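Local coordinates for protein major pollen allergen Pla l 1 (PDB 4Z8W) that is a major plantain pollen allergen, a secreted Ole e 1-like protein that probably binds zinc, at residues A[24-29]-A[119-124]; A[43-48]-A[70-75]; A[36-41]-A[63-68]; A[10-15]-A[112-117]. One frame throughout, in Å; residues are numbered along the deposited sequence. Where two conformers were deposited one is given.

Contact 1 (A[24-29]-A[119-124]); sequences NLINEL and PLSFRA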
loop_
_atom_site.group_PDB
_atom_site.type_symbol
_atom_site.label_atom_id
_atom_site.label_comp_id
_atom_site.label_asym_id
_atom_site.label_seq_id
_atom_site.Cartn_x
_atom_site.Cartn_y
_atom_site.Cartn_z
ATOM N N ASN A 24 2.536 -8.582 -13.101
ATOM C CA ASN A 24 2.520 -7.605 -11.959
ATOM C C ASN A 24 1.120 -7.098 -11.831
ATOM O O ASN A 24 0.674 -6.126 -12.520
ATOM C CB ASN A 24 3.479 -6.453 -12.199
ATOM C CG ASN A 24 3.407 -5.406 -11.096
ATOM O OD1 ASN A 24 2.843 -5.651 -10.054
ATOM N ND2 ASN A 24 4.043 -4.266 -11.314
ATOM N N LEU A 25 0.371 -7.821 -11.035
ATOM C CA LEU A 25 -1.021 -7.500 -10.847
ATOM C C LEU A 25 -1.622 -8.285 -9.719
ATOM O O LEU A 25 -1.009 -9.251 -9.179
ATOM C CB LEU A 25 -1.839 -7.820 -12.165
ATOM C CG LEU A 25 -2.353 -9.260 -12.374
ATOM C CD1 LEU A 25 -3.281 -9.429 -13.582
ATOM C CD2 LEU A 25 -1.243 -10.291 -12.399
ATOM N N ILE A 26 -2.823 -7.868 -9.334
ATOM C CA ILE A 26 -3.614 -8.576 -8.382
ATOM C C ILE A 26 -4.780 -9.165 -9.154
ATOM O O ILE A 26 -5.515 -8.420 -9.821
ATOM C CB ILE A 26 -4.154 -7.636 -7.257
ATOM C CG1 ILE A 26 -2.958 -7.157 -6.400
ATOM C CG2 ILE A 26 -5.267 -8.335 -6.457
ATOM C CD1 ILE A 26 -3.298 -6.119 -5.340
ATOM N N ASN A 27 -4.993 -10.469 -9.020
ATOM C CA ASN A 27 -6.085 -11.154 -9.744
ATOM C C ASN A 27 -6.671 -12.221 -8.869
ATOM O O ASN A 27 -6.411 -12.214 -7.686
ATOM C CB ASN A 27 -5.592 -11.719 -11.079
ATOM C CG ASN A 27 -4.455 -12.757 -10.936
ATOM O OD1 ASN A 27 -4.197 -13.360 -9.874
ATOM N ND2 ASN A 27 -3.814 -13.026 -12.068
ATOM N N GLU A 28 -7.486 -13.124 -9.422
ATOM C CA GLU A 28 -8.153 -14.123 -8.605
ATOM C C GLU A 28 -7.163 -15.080 -8.003
ATOM O O GLU A 28 -7.530 -15.789 -7.116
ATOM C CB GLU A 28 -9.189 -14.947 -9.416
ATOM C CG GLU A 28 -8.726 -15.337 -10.815
ATOM C CD GLU A 28 -8.745 -14.147 -11.778
ATOM O OE1 GLU A 28 -9.782 -13.445 -11.831
ATOM O OE2 GLU A 28 -7.732 -13.892 -12.471
ATOM N N LEU A 29 -5.936 -15.173 -8.524
ATOM C CA LEU A 29 -4.994 -16.093 -7.877
ATOM C C LEU A 29 -4.339 -15.435 -6.689
ATOM O O LEU A 29 -3.710 -16.130 -5.896
ATOM C CB LEU A 29 -3.936 -16.686 -8.821
ATOM C CG LEU A 29 -4.441 -17.639 -9.914
ATOM C CD1 LEU A 29 -3.323 -18.026 -10.871
ATOM C CD2 LEU A 29 -5.150 -18.871 -9.372
ATOM N N PRO A 119 -4.951 -1.345 -3.969
ATOM C CA PRO A 119 -4.194 -2.488 -3.321
ATOM C C PRO A 119 -2.744 -2.576 -3.812
ATOM O O PRO A 119 -2.411 -2.077 -4.878
ATOM C CB PRO A 119 -5.000 -3.738 -3.731
ATOM C CG PRO A 119 -5.850 -3.313 -4.883
ATOM C CD PRO A 119 -6.123 -1.819 -4.749
ATOM N N LEU A 120 -1.869 -3.119 -2.988
ATOM C CA LEU A 120 -0.469 -3.344 -3.356
ATOM C C LEU A 120 -0.190 -4.833 -3.238
ATOM O O LEU A 120 -0.865 -5.533 -2.485
ATOM C CB LEU A 120 0.468 -2.609 -2.366
ATOM C CG LEU A 120 0.414 -1.073 -2.441
ATOM C CD1 LEU A 120 0.830 -0.461 -1.095
ATOM C CD2 LEU A 120 1.233 -0.596 -3.618
ATOM N N SER A 121 0.806 -5.318 -3.949
ATOM C CA SER A 121 1.211 -6.699 -3.795
ATOM C C SER A 121 2.747 -6.882 -3.721
ATOM O O SER A 121 3.515 -6.233 -4.417
ATOM C CB SER A 121 0.609 -7.557 -4.973
ATOM O OG SER A 121 1.123 -7.061 -6.232
ATOM N N PHE A 122 3.176 -7.795 -2.884
ATOM C CA PHE A 122 4.453 -8.442 -3.073
ATOM C C PHE A 122 4.302 -9.584 -4.121
ATOM O O PHE A 122 3.210 -10.049 -4.408
ATOM C CB PHE A 122 4.857 -9.081 -1.730
ATOM C CG PHE A 122 5.278 -8.089 -0.677
ATOM C CD1 PHE A 122 6.479 -7.388 -0.817
ATOM C CD2 PHE A 122 4.440 -7.784 0.403
ATOM C CE1 PHE A 122 6.878 -6.418 0.120
ATOM C CE2 PHE A 122 4.856 -6.864 1.383
ATOM C CZ PHE A 122 6.080 -6.209 1.262
ATOM N N ARG A 123 5.424 -10.076 -4.634
ATOM C CA ARG A 123 5.376 -11.034 -5.737
ATOM C C ARG A 123 6.247 -12.264 -5.467
ATOM O O ARG A 123 7.295 -12.135 -4.919
ATOM C CB ARG A 123 5.710 -10.322 -7.051
ATOM C CG ARG A 123 5.609 -11.289 -8.283
ATOM C CD ARG A 123 5.847 -10.480 -9.558
ATOM N NE ARG A 123 7.180 -9.944 -9.667
ATOM C CZ ARG A 123 7.588 -9.199 -10.693
ATOM N NH1 ARG A 123 6.716 -8.815 -11.645
ATOM N NH2 ARG A 123 8.826 -8.803 -10.747
ATOM N N ALA A 124 5.704 -13.452 -5.752
ATOM C CA ALA A 124 6.404 -14.672 -5.644
ATOM C C ALA A 124 7.538 -14.795 -6.682
ATOM O O ALA A 124 7.605 -14.052 -7.666
ATOM C CB ALA A 124 5.426 -15.862 -5.701
HETATM O O HOH W 1 2.874 -7.933 -8.315
#

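Contact 2 (A[43-48]-A[70-75]); sequences KDDSKK and YHEDCE. With ZN (zinc ion), chain B.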
loop_
_atom_site.group_PDB
_atom_site.type_symbol
_atom_site.label_atom_id
_atom_site.label_comp_id
_atom_site.label_asym_id
_atom_site.label_seq_id
_atom_site.Cartn_x
_atom_site.Cartn_y
_atom_site.Cartn_z
ATOM N N LYS A 43 4.934 14.475 2.128
ATOM C CA LYS A 43 5.909 15.564 2.049
ATOM C C LYS A 43 5.299 16.890 2.426
ATOM O O LYS A 43 6.027 17.817 2.835
ATOM C CB LYS A 43 6.482 15.648 0.662
ATOM C CG LYS A 43 7.137 14.333 0.274
ATOM C CD LYS A 43 7.698 14.396 -1.130
ATOM C CE LYS A 43 8.517 13.125 -1.328
ATOM N NZ LYS A 43 8.966 13.010 -2.741
ATOM N N ASP A 44 3.969 16.999 2.262
ATOM C CA ASP A 44 3.252 18.179 2.745
ATOM C C ASP A 44 3.864 19.396 2.108
ATOM O O ASP A 44 4.036 20.413 2.760
ATOM C CB ASP A 44 3.371 18.262 4.286
ATOM C CG ASP A 44 2.364 17.324 4.989
ATOM O OD1 ASP A 44 1.256 17.106 4.419
ATOM O OD2 ASP A 44 2.661 16.817 6.082
ATOM N N ASP A 45 4.187 19.244 0.832
ATOM C CA ASP A 45 4.706 20.274 -0.036
ATOM C C ASP A 45 6.050 20.871 0.418
ATOM O O ASP A 45 6.351 22.011 0.074
ATOM C CB ASP A 45 3.645 21.363 -0.322
ATOM C CG ASP A 45 2.532 20.831 -1.200
ATOM O OD1 ASP A 45 2.765 20.483 -2.437
ATOM O OD2 ASP A 45 1.420 20.765 -0.623
ATOM N N SER A 46 6.818 20.099 1.186
ATOM C CA SER A 46 8.141 20.550 1.609
ATOM C C SER A 46 9.213 19.814 0.811
ATOM O O SER A 46 10.404 20.038 1.013
ATOM C CB SER A 46 8.327 20.380 3.126
ATOM O OG SER A 46 8.624 19.020 3.421
ATOM N N LYS A 47 8.802 18.970 -0.138
ATOM C CA LYS A 47 9.776 18.287 -1.039
ATOM C C LYS A 47 10.751 17.290 -0.366
ATOM O O LYS A 47 11.599 16.712 -1.022
ATOM C CB LYS A 47 10.538 19.311 -1.916
ATOM C CG LYS A 47 9.609 20.322 -2.595
ATOM C CD LYS A 47 10.374 21.450 -3.260
ATOM C CE LYS A 47 9.507 22.164 -4.283
ATOM N NZ LYS A 47 10.352 22.714 -5.386
ATOM N N LYS A 48 10.621 17.105 0.938
ATOM C CA LYS A 48 11.213 15.958 1.639
ATOM C C LYS A 48 10.066 15.353 2.486
ATOM O O LYS A 48 9.124 16.067 2.793
ATOM C CB LYS A 48 12.384 16.414 2.523
ATOM C CG LYS A 48 12.002 17.410 3.637
ATOM C CD LYS A 48 13.254 17.985 4.314
ATOM C CE LYS A 48 13.529 17.374 5.698
ATOM N NZ LYS A 48 13.615 15.871 5.662
ATOM N N TYR A 70 -4.631 17.267 8.337
ATOM C CA TYR A 70 -4.756 17.114 6.877
ATOM C C TYR A 70 -3.330 17.044 6.306
ATOM O O TYR A 70 -2.383 17.547 6.946
ATOM C CB TYR A 70 -5.554 18.273 6.238
ATOM C CG TYR A 70 -6.991 18.380 6.710
ATOM C CD1 TYR A 70 -8.004 17.629 6.123
ATOM C CD2 TYR A 70 -7.336 19.290 7.753
ATOM C CE1 TYR A 70 -9.335 17.767 6.557
ATOM C CE2 TYR A 70 -8.646 19.443 8.191
ATOM C CZ TYR A 70 -9.627 18.685 7.591
ATOM O OH TYR A 70 -10.914 18.834 8.012
ATOM N N HIS A 71 -3.145 16.432 5.128
ATOM C CA HIS A 71 -1.783 16.383 4.558
ATOM C C HIS A 71 -1.843 16.433 3.080
ATOM O O HIS A 71 -2.912 16.261 2.491
ATOM C CB HIS A 71 -0.957 15.146 5.025
ATOM C CG HIS A 71 -0.806 15.028 6.512
ATOM N ND1 HIS A 71 0.283 15.514 7.207
ATOM C CD2 HIS A 71 -1.643 14.505 7.448
ATOM C CE1 HIS A 71 0.112 15.301 8.503
ATOM N NE2 HIS A 71 -1.052 14.703 8.677
ATOM N N GLU A 72 -0.693 16.723 2.467
ATOM C CA GLU A 72 -0.546 16.719 0.996
ATOM C C GLU A 72 0.645 15.847 0.652
ATOM O O GLU A 72 1.532 15.592 1.540
ATOM C CB GLU A 72 -0.316 18.187 0.435
ATOM C CG GLU A 72 -1.459 19.210 0.698
ATOM C CD GLU A 72 -2.817 18.925 -0.010
ATOM O OE1 GLU A 72 -2.901 17.979 -0.815
ATOM O OE2 GLU A 72 -3.815 19.678 0.209
ATOM N N ASP A 73 0.627 15.355 -0.585
ATOM C CA ASP A 73 1.735 14.613 -1.198
ATOM C C ASP A 73 1.962 13.382 -0.353
ATOM O O ASP A 73 3.075 13.119 0.090
ATOM C CB ASP A 73 3.043 15.425 -1.327
ATOM C CG ASP A 73 2.815 16.814 -1.869
ATOM O OD1 ASP A 73 2.076 16.966 -2.832
ATOM O OD2 ASP A 73 3.392 17.772 -1.343
ATOM N N CYS A 74 0.888 12.610 -0.187
ATOM C CA CYS A 74 0.928 11.408 0.628
ATOM C C CYS A 74 0.862 10.146 -0.200
ATOM O O CYS A 74 0.012 10.042 -1.131
ATOM C CB CYS A 74 -0.287 11.412 1.549
ATOM S SG CYS A 74 -0.293 12.798 2.693
ATOM N N GLU A 75 1.628 9.133 0.195
ATOM C CA GLU A 75 1.501 7.853 -0.448
ATOM C C GLU A 75 1.933 6.706 0.403
ATOM O O GLU A 75 2.747 6.880 1.351
ATOM C CB GLU A 75 2.206 7.811 -1.826
ATOM C CG GLU A 75 3.702 7.852 -1.726
ATOM C CD GLU A 75 4.353 8.310 -3.050
ATOM O OE1 GLU A 75 5.530 8.000 -3.240
ATOM O OE2 GLU A 75 3.716 9.010 -3.861
HETATM ZN ZN ZN B . 2.067 18.910 -3.363
HETATM O O HOH W 2 6.769 18.308 -1.933
#

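Contact 3 (A[36-41]-A[63-68]); sequences AQVQLD and YRLPVV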
loop_
_atom_site.group_PDB
_atom_site.type_symbol
_atom_site.label_atom_id
_atom_site.label_comp_id
_atom_site.label_asym_id
_atom_site.label_seq_id
_atom_site.Cartn_x
_atom_site.Cartn_y
_atom_site.Cartn_z
ATOM N N ALA A 36 1.986 -8.017 6.781
ATOM C CA ALA A 36 2.835 -7.201 5.936
ATOM C C ALA A 36 2.998 -5.867 6.631
ATOM O O ALA A 36 2.110 -5.420 7.309
ATOM C CB ALA A 36 2.208 -6.973 4.526
ATOM N N GLN A 37 4.125 -5.198 6.384
ATOM C CA GLN A 37 4.327 -3.882 6.913
ATOM C C GLN A 37 4.336 -2.866 5.765
ATOM O O GLN A 37 5.064 -3.039 4.777
ATOM C CB GLN A 37 5.639 -3.823 7.701
ATOM C CG GLN A 37 5.654 -4.732 8.964
ATOM C CD GLN A 37 7.064 -4.978 9.519
ATOM O OE1 GLN A 37 7.990 -4.133 9.389
ATOM N NE2 GLN A 37 7.254 -6.149 10.080
ATOM N N VAL A 38 3.584 -1.773 5.982
ATOM C CA VAL A 38 3.415 -0.692 5.015
ATOM C C VAL A 38 3.810 0.642 5.683
ATOM O O VAL A 38 3.966 0.734 6.911
ATOM C CB VAL A 38 1.972 -0.647 4.441
ATOM C CG1 VAL A 38 1.526 -1.997 3.831
ATOM C CG2 VAL A 38 0.974 -0.296 5.536
ATOM N N GLN A 39 4.030 1.676 4.897
ATOM C CA GLN A 39 4.318 2.965 5.481
ATOM C C GLN A 39 3.694 4.084 4.637
ATOM O O GLN A 39 3.874 4.109 3.395
ATOM C CB GLN A 39 5.837 3.155 5.537
ATOM C CG GLN A 39 6.289 4.469 6.165
ATOM C CD GLN A 39 7.767 4.443 6.455
ATOM O OE1 GLN A 39 8.254 3.495 7.101
ATOM N NE2 GLN A 39 8.505 5.431 5.933
ATOM N N LEU A 40 2.930 4.924 5.325
ATOM C CA LEU A 40 2.449 6.260 4.816
ATOM C C LEU A 40 3.516 7.358 4.967
ATOM O O LEU A 40 4.070 7.548 6.061
ATOM C CB LEU A 40 1.130 6.653 5.512
ATOM C CG LEU A 40 0.725 8.144 5.214
ATOM C CD1 LEU A 40 0.308 8.320 3.748
ATOM C CD2 LEU A 40 -0.355 8.717 6.145
ATOM N N ASP A 41 3.892 8.017 3.871
ATOM C CA ASP A 41 4.831 9.142 3.867
ATOM C C ASP A 41 4.199 10.305 3.147
ATOM O O ASP A 41 3.693 10.124 2.007
ATOM C CB ASP A 41 6.127 8.782 3.113
ATOM C CG ASP A 41 6.901 7.627 3.801
ATOM O OD1 ASP A 41 7.135 7.712 5.011
ATOM O OD2 ASP A 41 7.192 6.610 3.156
ATOM N N TYR A 63 -4.685 -2.948 6.084
ATOM C CA TYR A 63 -4.048 -2.130 7.106
ATOM C C TYR A 63 -4.999 -0.930 7.373
ATOM O O TYR A 63 -5.868 -0.631 6.566
ATOM C CB TYR A 63 -2.641 -1.595 6.708
ATOM C CG TYR A 63 -2.606 -0.910 5.297
ATOM C CD1 TYR A 63 -2.987 0.459 5.124
ATOM C CD2 TYR A 63 -2.211 -1.639 4.180
ATOM C CE1 TYR A 63 -2.945 1.044 3.863
ATOM C CE2 TYR A 63 -2.168 -1.047 2.876
ATOM C CZ TYR A 63 -2.537 0.269 2.738
ATOM O OH TYR A 63 -2.485 0.861 1.510
ATOM N N ARG A 64 -4.781 -0.196 8.454
ATOM C CA ARG A 64 -5.682 0.944 8.763
ATOM C C ARG A 64 -4.834 1.856 9.594
ATOM O O ARG A 64 -4.545 1.621 10.785
ATOM C CB ARG A 64 -6.959 0.458 9.444
ATOM C CG ARG A 64 -7.879 1.512 9.972
ATOM C CD ARG A 64 -9.127 0.858 10.555
ATOM N NE ARG A 64 -9.942 1.823 11.263
ATOM C CZ ARG A 64 -10.964 2.466 10.698
ATOM N NH1 ARG A 64 -11.289 2.233 9.414
ATOM N NH2 ARG A 64 -11.657 3.347 11.408
ATOM N N LEU A 65 -4.319 2.883 8.925
ATOM C CA LEU A 65 -3.359 3.749 9.560
ATOM C C LEU A 65 -4.062 4.984 10.100
ATOM O O LEU A 65 -4.808 5.655 9.349
ATOM C CB LEU A 65 -2.282 4.129 8.572
ATOM C CG LEU A 65 -1.631 3.035 7.711
ATOM C CD1 LEU A 65 -0.773 3.718 6.630
ATOM C CD2 LEU A 65 -0.776 2.052 8.522
ATOM N N PRO A 66 -3.855 5.294 11.404
ATOM C CA PRO A 66 -4.568 6.466 12.009
ATOM C C PRO A 66 -3.719 7.695 11.730
ATOM O O PRO A 66 -2.535 7.689 11.978
ATOM C CB PRO A 66 -4.568 6.130 13.532
ATOM C CG PRO A 66 -3.455 5.151 13.720
ATOM C CD PRO A 66 -2.906 4.688 12.373
ATOM N N VAL A 67 -4.297 8.702 11.099
ATOM C CA VAL A 67 -3.514 9.885 10.679
ATOM C C VAL A 67 -4.080 11.091 11.454
ATOM O O VAL A 67 -5.267 11.168 11.641
ATOM C CB VAL A 67 -3.754 10.084 9.181
ATOM C CG1 VAL A 67 -3.284 11.480 8.678
ATOM C CG2 VAL A 67 -3.051 8.902 8.441
ATOM N N VAL A 68 -3.230 11.988 11.909
ATOM C CA VAL A 68 -3.721 13.205 12.564
ATOM C C VAL A 68 -3.437 14.367 11.614
ATOM O O VAL A 68 -2.295 14.526 11.144
ATOM C CB VAL A 68 -2.945 13.444 13.880
ATOM C CG1 VAL A 68 -3.515 14.660 14.656
ATOM C CG2 VAL A 68 -2.938 12.166 14.743
#

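Contact 4 (A[10-15]-A[112-117]); sequences HVEGEV and EKTRHV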
loop_
_atom_site.group_PDB
_atom_site.type_symbol
_atom_site.label_atom_id
_atom_site.label_comp_id
_atom_site.label_asym_id
_atom_site.label_seq_id
_atom_site.Cartn_x
_atom_site.Cartn_y
_atom_site.Cartn_z
ATOM N N HIS A 10 -8.409 7.631 9.045
ATOM C CA HIS A 10 -7.770 6.305 8.894
ATOM C C HIS A 10 -7.547 5.995 7.392
ATOM O O HIS A 10 -8.439 6.112 6.591
ATOM C CB HIS A 10 -8.604 5.206 9.601
ATOM C CG HIS A 10 -8.582 5.314 11.109
ATOM N ND1 HIS A 10 -9.492 6.071 11.814
ATOM C CD2 HIS A 10 -7.737 4.786 12.034
ATOM C CE1 HIS A 10 -9.217 6.011 13.104
ATOM N NE2 HIS A 10 -8.145 5.245 13.264
ATOM N N VAL A 11 -6.338 5.579 7.027
ATOM C CA VAL A 11 -6.143 5.219 5.659
ATOM C C VAL A 11 -6.223 3.711 5.537
ATOM O O VAL A 11 -5.405 3.021 6.143
ATOM C CB VAL A 11 -4.795 5.739 5.208
ATOM C CG1 VAL A 11 -4.537 5.247 3.789
ATOM C CG2 VAL A 11 -4.811 7.280 5.285
ATOM N N GLU A 12 -7.110 3.219 4.681
ATOM C CA GLU A 12 -7.323 1.773 4.638
ATOM C C GLU A 12 -6.979 1.220 3.274
ATOM O O GLU A 12 -7.338 1.803 2.257
ATOM C CB GLU A 12 -8.771 1.467 4.944
ATOM C CG GLU A 12 -8.896 0.242 5.803
ATOM C CD GLU A 12 -10.261 0.162 6.472
ATOM O OE1 GLU A 12 -11.221 0.062 5.708
ATOM O OE2 GLU A 12 -10.335 0.154 7.725
ATOM N N GLY A 13 -6.261 0.103 3.243
ATOM C CA GLY A 13 -5.956 -0.544 1.961
ATOM C C GLY A 13 -5.613 -2.005 2.226
ATOM O O GLY A 13 -5.588 -2.451 3.359
ATOM N N GLU A 14 -5.381 -2.728 1.139
ATOM C CA GLU A 14 -5.069 -4.167 1.182
ATOM C C GLU A 14 -3.653 -4.502 0.692
ATOM O O GLU A 14 -3.134 -3.796 -0.188
ATOM C CB GLU A 14 -6.078 -4.951 0.322
ATOM C CG GLU A 14 -7.505 -5.009 0.864
ATOM C CD GLU A 14 -8.277 -3.741 0.545
ATOM O OE1 GLU A 14 -8.509 -3.474 -0.660
ATOM O OE2 GLU A 14 -8.660 -3.019 1.486
ATOM N N VAL A 15 -3.043 -5.590 1.199
ATOM C CA VAL A 15 -1.796 -6.083 0.624
ATOM C C VAL A 15 -2.029 -7.556 0.232
ATOM O O VAL A 15 -2.572 -8.322 1.036
ATOM C CB VAL A 15 -0.626 -5.955 1.650
ATOM C CG1 VAL A 15 0.683 -6.595 1.130
ATOM C CG2 VAL A 15 -0.387 -4.474 1.945
ATOM N N GLU A 112 -16.255 11.638 4.203
ATOM C CA GLU A 112 -15.724 10.393 4.812
ATOM C C GLU A 112 -14.405 10.597 5.587
ATOM O O GLU A 112 -13.479 11.253 5.096
ATOM C CB GLU A 112 -15.518 9.298 3.747
ATOM C CG GLU A 112 -16.793 8.589 3.315
ATOM C CD GLU A 112 -17.485 9.304 2.170
ATOM O OE1 GLU A 112 -16.915 10.286 1.625
ATOM O OE2 GLU A 112 -18.608 8.884 1.803
ATOM N N LYS A 113 -14.330 10.031 6.794
ATOM C CA LYS A 113 -13.132 9.993 7.591
ATOM C C LYS A 113 -12.184 8.769 7.264
ATOM O O LYS A 113 -10.995 8.813 7.581
ATOM C CB LYS A 113 -13.527 9.999 9.062
ATOM C CG LYS A 113 -12.399 10.312 10.028
ATOM C CD LYS A 113 -12.963 10.566 11.436
ATOM C CE LYS A 113 -12.859 9.356 12.372
ATOM N NZ LYS A 113 -11.582 9.381 13.165
ATOM N N THR A 114 -12.708 7.703 6.645
ATOM C CA THR A 114 -11.848 6.643 6.108
ATOM C C THR A 114 -11.506 6.940 4.655
ATOM O O THR A 114 -12.383 7.110 3.804
ATOM C CB THR A 114 -12.493 5.239 6.230
ATOM O OG1 THR A 114 -12.766 4.997 7.605
ATOM C CG2 THR A 114 -11.512 4.109 5.820
ATOM N N ARG A 115 -10.221 6.990 4.344
ATOM C CA ARG A 115 -9.847 7.096 2.931
ATOM C C ARG A 115 -9.305 5.743 2.501
ATOM O O ARG A 115 -8.385 5.226 3.154
ATOM C CB ARG A 115 -8.826 8.233 2.795
ATOM C CG ARG A 115 -9.319 9.542 3.424
ATOM C CD ARG A 115 -10.384 10.198 2.546
ATOM N NE ARG A 115 -11.170 11.264 3.213
ATOM C CZ ARG A 115 -11.041 12.583 2.971
ATOM N NH1 ARG A 115 -10.131 13.031 2.109
ATOM N NH2 ARG A 115 -11.798 13.483 3.603
ATOM N N HIS A 116 -9.865 5.165 1.428
ATOM C CA HIS A 116 -9.460 3.868 0.924
ATOM C C HIS A 116 -8.448 4.083 -0.149
ATOM O O HIS A 116 -8.495 5.111 -0.887
ATOM C CB HIS A 116 -10.694 3.110 0.370
ATOM C CG HIS A 116 -11.595 2.583 1.445
ATOM N ND1 HIS A 116 -12.745 3.236 1.852
ATOM C CD2 HIS A 116 -11.493 1.487 2.232
ATOM C CE1 HIS A 116 -13.328 2.549 2.818
ATOM N NE2 HIS A 116 -12.586 1.485 3.072
ATOM N N VAL A 117 -7.496 3.172 -0.267
ATOM C CA VAL A 117 -6.476 3.302 -1.311
ATOM C C VAL A 117 -6.449 2.041 -2.199
ATOM O O VAL A 117 -7.023 1.014 -1.822
ATOM C CB VAL A 117 -5.137 3.720 -0.692
ATOM C CG1 VAL A 117 -5.348 4.975 0.174
ATOM C CG2 VAL A 117 -4.572 2.604 0.157
HETATM O O HOH W 3 -6.575 -1.540 -1.269
#

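Contact 1 (A[24-29]-A[119-124])
Ile26 lies opposite Ser121 and Asn24 opposite Arg123: Ile26 CA is 6.9 Å from Ser121 CA, and Asn24 CA is 7.7 Å from Arg123 CA. The end-to-end directions of the irregular run 24-26 and of 119-123 are 129° apart, and the backbones are too far off for pairing, so side chains and a water make the contact. Ile26 turns CG1 anti to its carbonyl carbon (chi1 -68°) and runs out extended; this drives CD1 against CB of Pro119, an unusually tight 3.3 Å, while CG1 lies over CB of Ser121 at 3.9 Å. Further along, water 1 bridges the polar groups, 2.9 Å from Asn24 OD1, to which it donates, and 2.9 Å from Ser121 OG. At the other end NH1 of Arg123 comes obliquely to CB of Asn24 at 4.0 Å. That guanidinium is held mainly elsewhere: NE forms a salt bridge with Glu88, and NH1 is bonded to Arg23 O. Strand 8-18 lies next to both partners, with Tyr16 touching Ile26 and Pro119. The loop between strands 8-18 and 31-32 thus packs against the C-terminal strand 114-123, close to Glu88 and His21, both experimentally assigned zinc ligands.

Contact 2 (A[43-48]-A[70-75])
Asp44 reaches across to His71 and Glu72 with both carboxylate oxygens. OD2 takes the ring N-H of His71 ND1 through its syn lone pair, at 2.9 Å and 177°, with the oxygen exactly in the ring plane; OD1 accepts a hydrogen bond from Glu72 N at 2.8 Å, met nearly along its C-O axis. Carboxylate and imidazole planes are only 24° apart. As NE2 of His71 donates to Val68 O and Tyr51 stacks on the ring, the imidazole is fixed in rotation, and its two bonds orient it as a link between the two loops. Backbone bonds run alongside: Asp44 N to Glu72 O, and Lys43 N to Asp73 O at 3.1 Å.

Carboxylates of like charge form the second group. Asp73 OD2 accepts a hydrogen bond from Asp45 N at 2.7 Å, and the Asp45 and Asp73 carboxylate planes stand 85° apart, crossing at about a right angle. Zinc bridges them, bound by Asp45 OD1 at 1.9 Å and by Asp73 OD1 at 2.0 Å; its charge probably offsets the repulsion that would come from Asp45 OD1 lying 3.0 Å from Asp73 OD2. Asp45 OD2 meanwhile lies against CB of Glu72, whose OE2 is bonded to Ser105.

Lys43 O is gripped twice, by Ser46 N and Ser46 OG, closing a type I' beta turn from Lys43 to Ser46. The whole is a surface zinc site to which this chain contributes Asp45 from that turn and Asp73 from 70-75, beside the Cys42-Cys74 disulfide.

Contact 3 (A[36-41]-A[63-68])
Val38, with CG1 anti to its carbonyl carbon, turns its other methyl, CG2, onto the ring of Tyr63, whose own chi1 of 50° swings CG between backbone N and carbonyl carbon and lays a ring face toward the valine. CG2 stands 3.9 Å from the ring centroid, 21° off the normal, a CH-pi contact shifted toward the CG side of the ring; Val38 CG1 approaches Tyr63 CD2 at 3.8 Å. CG2 also approaches Leu65 CD2.

Leu40 makes the next step along the strands. Its CB meets Leu65 CD1 at 3.7 Å, and its CD2 meets Val67 CG2 at 3.5 Å, the two side chains crossing at about a right angle. All five residues are buried, and the contact is wholly apolar across the segments, one strand presenting Val38 and Leu40, the other Tyr63, Leu65 and Val67.

The strand axes lie 9.0 Å apart at -35°, the spacing of sheets packed face to face in a beta sandwich. Strand 37-42 sits in the antiparallel sheet between 51-56 and 74-80, and strand 62-68 pairs with 8-18 in the other. Ile53 touches Leu40 and Leu65, Ile76 touches Tyr63, and Val15 touches Val38, so neighbouring strands of both sheets continue this core.

Contact 4 (A[10-15]-A[112-117])
Glu12 runs alongside His116. CB, the first side-chain atom, meets the neighbouring strand at CG2 of Thr114, 3.9 Å away, and at CD2 of the His116 ring, 3.8 Å away. CG passes close to Tyr63 O on the strand to the other side. CD again comes near Thr114 CG2, the methyl that also lies over one face of the His116 ring. At the tip the two oxygens part: OE1 accepts a weak bond from His116 NE2, at 3.3 Å and 126°, the carboxylate and ring planes standing 62° apart, while OE2 forms its stronger partnership, a salt bridge with Arg64. Chi1 of -141° lies off the staggered positions; the chain, extended beyond CG, then carries the carboxylate between His116 and Arg64.

Under the side chains the backbones pair in parallel. His10 and Glu12 each give and take: His10 N bonds to Lys113 O and Arg115 N to His10 O, then Glu12 N to Arg115 O at 2.8 Å and Val117 N to Glu12 O at 2.9 Å, with CA-H...O contacts between them. On the side of Val11, its CG1 packs on Val117 CG1 at 3.7 Å. Arg115 folds its guanidinium side-on to Glu112 O, NE and NH2 both gripping that one atom, and NH1 reaches Asp103 O. Strand 8-18 lies between 114-123 on one side and antiparallel 62-68 on the other, with Val102 of strand 100-102 against Val11, Arg115 and Val117.

How the contacts relate
From the N terminus the chain first lays down 10-15, then 24-29, and both are met by the last strand, 114-123: 112-117 returns to close contact 4 and 119-124 closes contact 1, two long loops that cross. Inside both, 36-41 and 43-48 are met by 63-68 and 70-75, so contacts 3 and 2 likewise cross each other, each closing a loop of about thirty residues. Contact 4 joins strands within one sheet, contact 3 packs that sheet on the other, and a Leu65 O to Val11 N bond links them. Contact 2 adds the zinc-bearing end, tied to contact 3 through Glu75 N and Asp41 O; contact 1, at the opposite end, continues contact 4 along strand 114-123.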